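Local atomic coordinates of alpha-L-arabinofuranosidase B (Aspergillus kawachii, PDB entry 6SXT), a protein that hydrolyses terminal non-reducing alpha-L-arabinofuranosides from arabinoxylan, arabinan and arabinogalactan side chains, helping to break down plant hemicellulose. Residues A[27-32]-A[47-52]. Numbering follows the deposited sequence.
Sequences SSFSGA and ISPLTA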
ATOM      1  N   SER A  27     -23.367  -3.274   9.579  1.00 17.76           N
ATOM      2  CA  SER A  27     -23.560  -4.227  10.694  1.00 20.19           C
ATOM      3  C   SER A  27     -24.121  -5.555  10.182  1.00 20.75           C
ATOM      4  O   SER A  27     -23.837  -6.569  10.822  1.00 23.04           O
ATOM      5  CB  SER A  27     -24.394  -3.587  11.787  1.00 24.25           C
ATOM      6  OG  SER A  27     -25.645  -3.374  11.255  1.00 26.76           O
ATOM      7  N   SER A  28     -24.810  -5.614   9.070  1.00 19.76           N
ATOM      8  CA  SER A  28     -25.408  -6.895   8.648  1.00 22.49           C
ATOM      9  C   SER A  28     -24.584  -7.528   7.528  1.00 22.91           C
ATOM     10  O   SER A  28     -25.017  -8.572   6.966  1.00 22.89           O
ATOM     11  CB  SER A  28     -26.803  -6.668   8.222  1.00 26.10           C
ATOM     12  OG  SER A  28     -26.812  -5.785   7.126  1.00 31.85           O
ATOM     13  N   PHE A  29     -23.475  -6.910   7.103  1.00 19.01           N
ATOM     14  CA  PHE A  29     -22.727  -7.446   5.939  1.00 17.92           C
ATOM     15  C   PHE A  29     -21.953  -8.696   6.346  1.00 17.08           C
ATOM     16  O   PHE A  29     -21.127  -8.660   7.291  1.00 17.51           O
ATOM     17  CB  PHE A  29     -21.787  -6.408   5.322  1.00 18.39           C
ATOM     18  CG  PHE A  29     -21.075  -6.924   4.113  1.00 17.48           C
ATOM     19  CD1 PHE A  29     -21.751  -6.998   2.894  1.00 18.99           C
ATOM     20  CD2 PHE A  29     -19.773  -7.387   4.174  1.00 16.73           C
ATOM     21  CE1 PHE A  29     -21.112  -7.490   1.769  1.00 19.27           C
ATOM     22  CE2 PHE A  29     -19.152  -7.869   3.037  1.00 17.89           C
ATOM     23  CZ  PHE A  29     -19.827  -7.918   1.836  1.00 17.03           C
ATOM     24  N   SER A  30     -22.155  -9.784   5.595  1.00 17.16           N
ATOM     25  CA  SER A  30     -21.448 -11.049   5.854  1.00 17.47           C
ATOM     26  C   SER A  30     -20.873 -11.632   4.569  1.00 17.98           C
ATOM     27  O   SER A  30     -20.341 -12.752   4.662  1.00 19.43           O
ATOM     28  CB  SER A  30     -22.357 -12.056   6.559  1.00 21.43           C
ATOM     29  OG  SER A  30     -23.398 -12.334   5.715  1.00 24.04           O
ATOM     30  N   GLY A  31     -20.879 -10.910   3.469  1.00 17.38           N
ATOM     31  CA  GLY A  31     -20.349 -11.389   2.207  1.00 18.37           C
ATOM     32  C   GLY A  31     -18.850 -11.196   2.089  1.00 16.91           C
ATOM     33  O   GLY A  31     -18.197 -10.846   3.049  1.00 17.12           O
ATOM     34  N   ALA A  32     -18.341 -11.454   0.891  1.00 16.74           N
ATOM     35  CA  ALA A  32     -16.907 -11.365   0.632  1.00 14.92           C
ATOM     36  C   ALA A  32     -16.448  -9.908   0.711  1.00 15.03           C
ATOM     37  O   ALA A  32     -17.038  -9.010   0.112  1.00 15.33           O
ATOM     38  CB  ALA A  32     -16.550 -11.925  -0.700  1.00 16.87           C
ATOM     39  N   ILE A  47     -12.305 -13.780   1.047  1.00 14.47           N
ATOM     40  CA  ILE A  47     -12.247 -13.561   2.493  1.00 14.93           C
ATOM     41  C   ILE A  47     -13.457 -12.737   2.901  1.00 14.25           C
ATOM     42  O   ILE A  47     -13.644 -11.628   2.391  1.00 14.62           O
ATOM     43  CB  ILE A  47     -10.944 -12.881   2.899  1.00 15.30           C
ATOM     44  CG1 ILE A  47      -9.713 -13.666   2.431  1.00 16.80           C
ATOM     45  CG2 ILE A  47     -10.944 -12.597   4.385  1.00 16.58           C
ATOM     46  CD1 ILE A  47      -9.524 -15.003   3.065  1.00 16.47           C
ATOM     47  N   SER A  48     -14.202 -13.284   3.857  1.00 15.33           N
ATOM     48  CA  SER A  48     -15.415 -12.675   4.446  1.00 15.77           C
ATOM     49  C   SER A  48     -15.117 -12.316   5.897  1.00 14.75           C
ATOM     50  O   SER A  48     -14.163 -12.805   6.498  1.00 16.14           O
ATOM     51  CB  SER A  48     -16.575 -13.661   4.337  1.00 16.58           C
ATOM     52  OG  SER A  48     -16.879 -13.894   2.975  1.00 17.44           O
ATOM     53  N   PRO A  49     -16.003 -11.539   6.535  1.00 14.76           N
ATOM     54  CA  PRO A  49     -15.876 -11.322   7.959  1.00 15.40           C
ATOM     55  C   PRO A  49     -16.170 -12.621   8.699  1.00 15.75           C
ATOM     56  O   PRO A  49     -16.948 -13.442   8.232  1.00 17.76           O
ATOM     57  CB  PRO A  49     -16.908 -10.248   8.288  1.00 17.39           C
ATOM     58  CG  PRO A  49     -17.593  -9.908   7.002  1.00 19.59           C
ATOM     59  CD  PRO A  49     -17.133 -10.843   5.931  1.00 15.86           C
ATOM     60  N   LEU A  50     -15.608 -12.722   9.889  1.00 16.05           N
ATOM     61  CA  LEU A  50     -15.851 -13.942  10.714  1.00 16.80           C
ATOM     62  C   LEU A  50     -17.240 -13.950  11.312  1.00 19.31           C
ATOM     63  O   LEU A  50     -17.737 -15.044  11.557  1.00 22.03           O
ATOM     64  CB  LEU A  50     -14.795 -13.997  11.792  1.00 20.73           C
ATOM     65  CG  LEU A  50     -13.523 -14.662  11.262  1.00 23.37           C
ATOM     66  CD1 LEU A  50     -12.409 -14.552  12.255  1.00 30.45           C
ATOM     67  CD2 LEU A  50     -13.751 -16.103  10.937  1.00 24.57           C
ATOM     68  N   THR A  51     -17.829 -12.792  11.516  1.00 16.78           N
ATOM     69  CA  THR A  51     -19.200 -12.610  11.998  1.00 18.61           C
ATOM     70  C   THR A  51     -19.826 -11.527  11.133  1.00 17.73           C
ATOM     71  O   THR A  51     -19.122 -10.665  10.575  1.00 17.74           O
ATOM     72  CB  THR A  51     -19.218 -12.214  13.489  1.00 17.79           C
ATOM     73  OG1 THR A  51     -18.550 -10.961  13.656  1.00 18.89           O
ATOM     74  CG2 THR A  51     -18.586 -13.268  14.372  1.00 21.68           C
ATOM     75  N   ALA A  52     -21.156 -11.495  11.066  1.00 19.39           N
ATOM     76  CA  ALA A  52     -21.824 -10.413  10.349  1.00 18.56           C
ATOM     77  C   ALA A  52     -21.435  -9.094  10.971  1.00 18.30           C
ATOM     78  O   ALA A  52     -21.466  -8.900  12.211  1.00 18.77           O
ATOM     79  CB  ALA A  52     -23.345 -10.621  10.398  1.00 21.51           C
TER
HETATM   80  O   HOH W   1     -19.446 -14.653   2.831  1.00 22.63           O
HETATM   81  O   HOH W   2     -19.437 -14.161   7.140  1.00 34.23           O
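Pro49 puts CG and CD against the backbone carbonyls of Phe29 to Gly31. Its CD lies 3.1 Å from Gly31 O, and its CG lies 3.8 Å from Phe29 O. The same CG comes obliquely to the Phe29 ring, 4.4 Å from CD2. Phe29 has CG anti to its backbone N (chi1 -178°), which carries the ring along its own chain, where Gly31 N sits over the centre of one face, 3.5 Å above the plane. Ser48 OG is turned beside its own backbone N (chi1 -64°). This turn lays OG against Ala32 CA and, at 3.3 Å from Gly31 O, allows at most a weak hydrogen bond. The two loops flank a beta hairpin of the catalytic domain: 27-32 leads into strand 34-38, and strand 44-47 runs out into 47-52. The contact lies at the surface, away from the active site and from the arabinose-binding residues of the C-terminal domain. Two waters meet at Ser30 O and donate to it. One also bonds Ser48 OG at 2.7 Å; the other also donates to Pro49 O. At the far end Ala52 CA makes a C-H...O contact of 3.6 Å with Phe29 O, and Ser30 CB packs near Ala52 CB. Beside this, Phe29 and Gly53 share a backbone hydrogen bond.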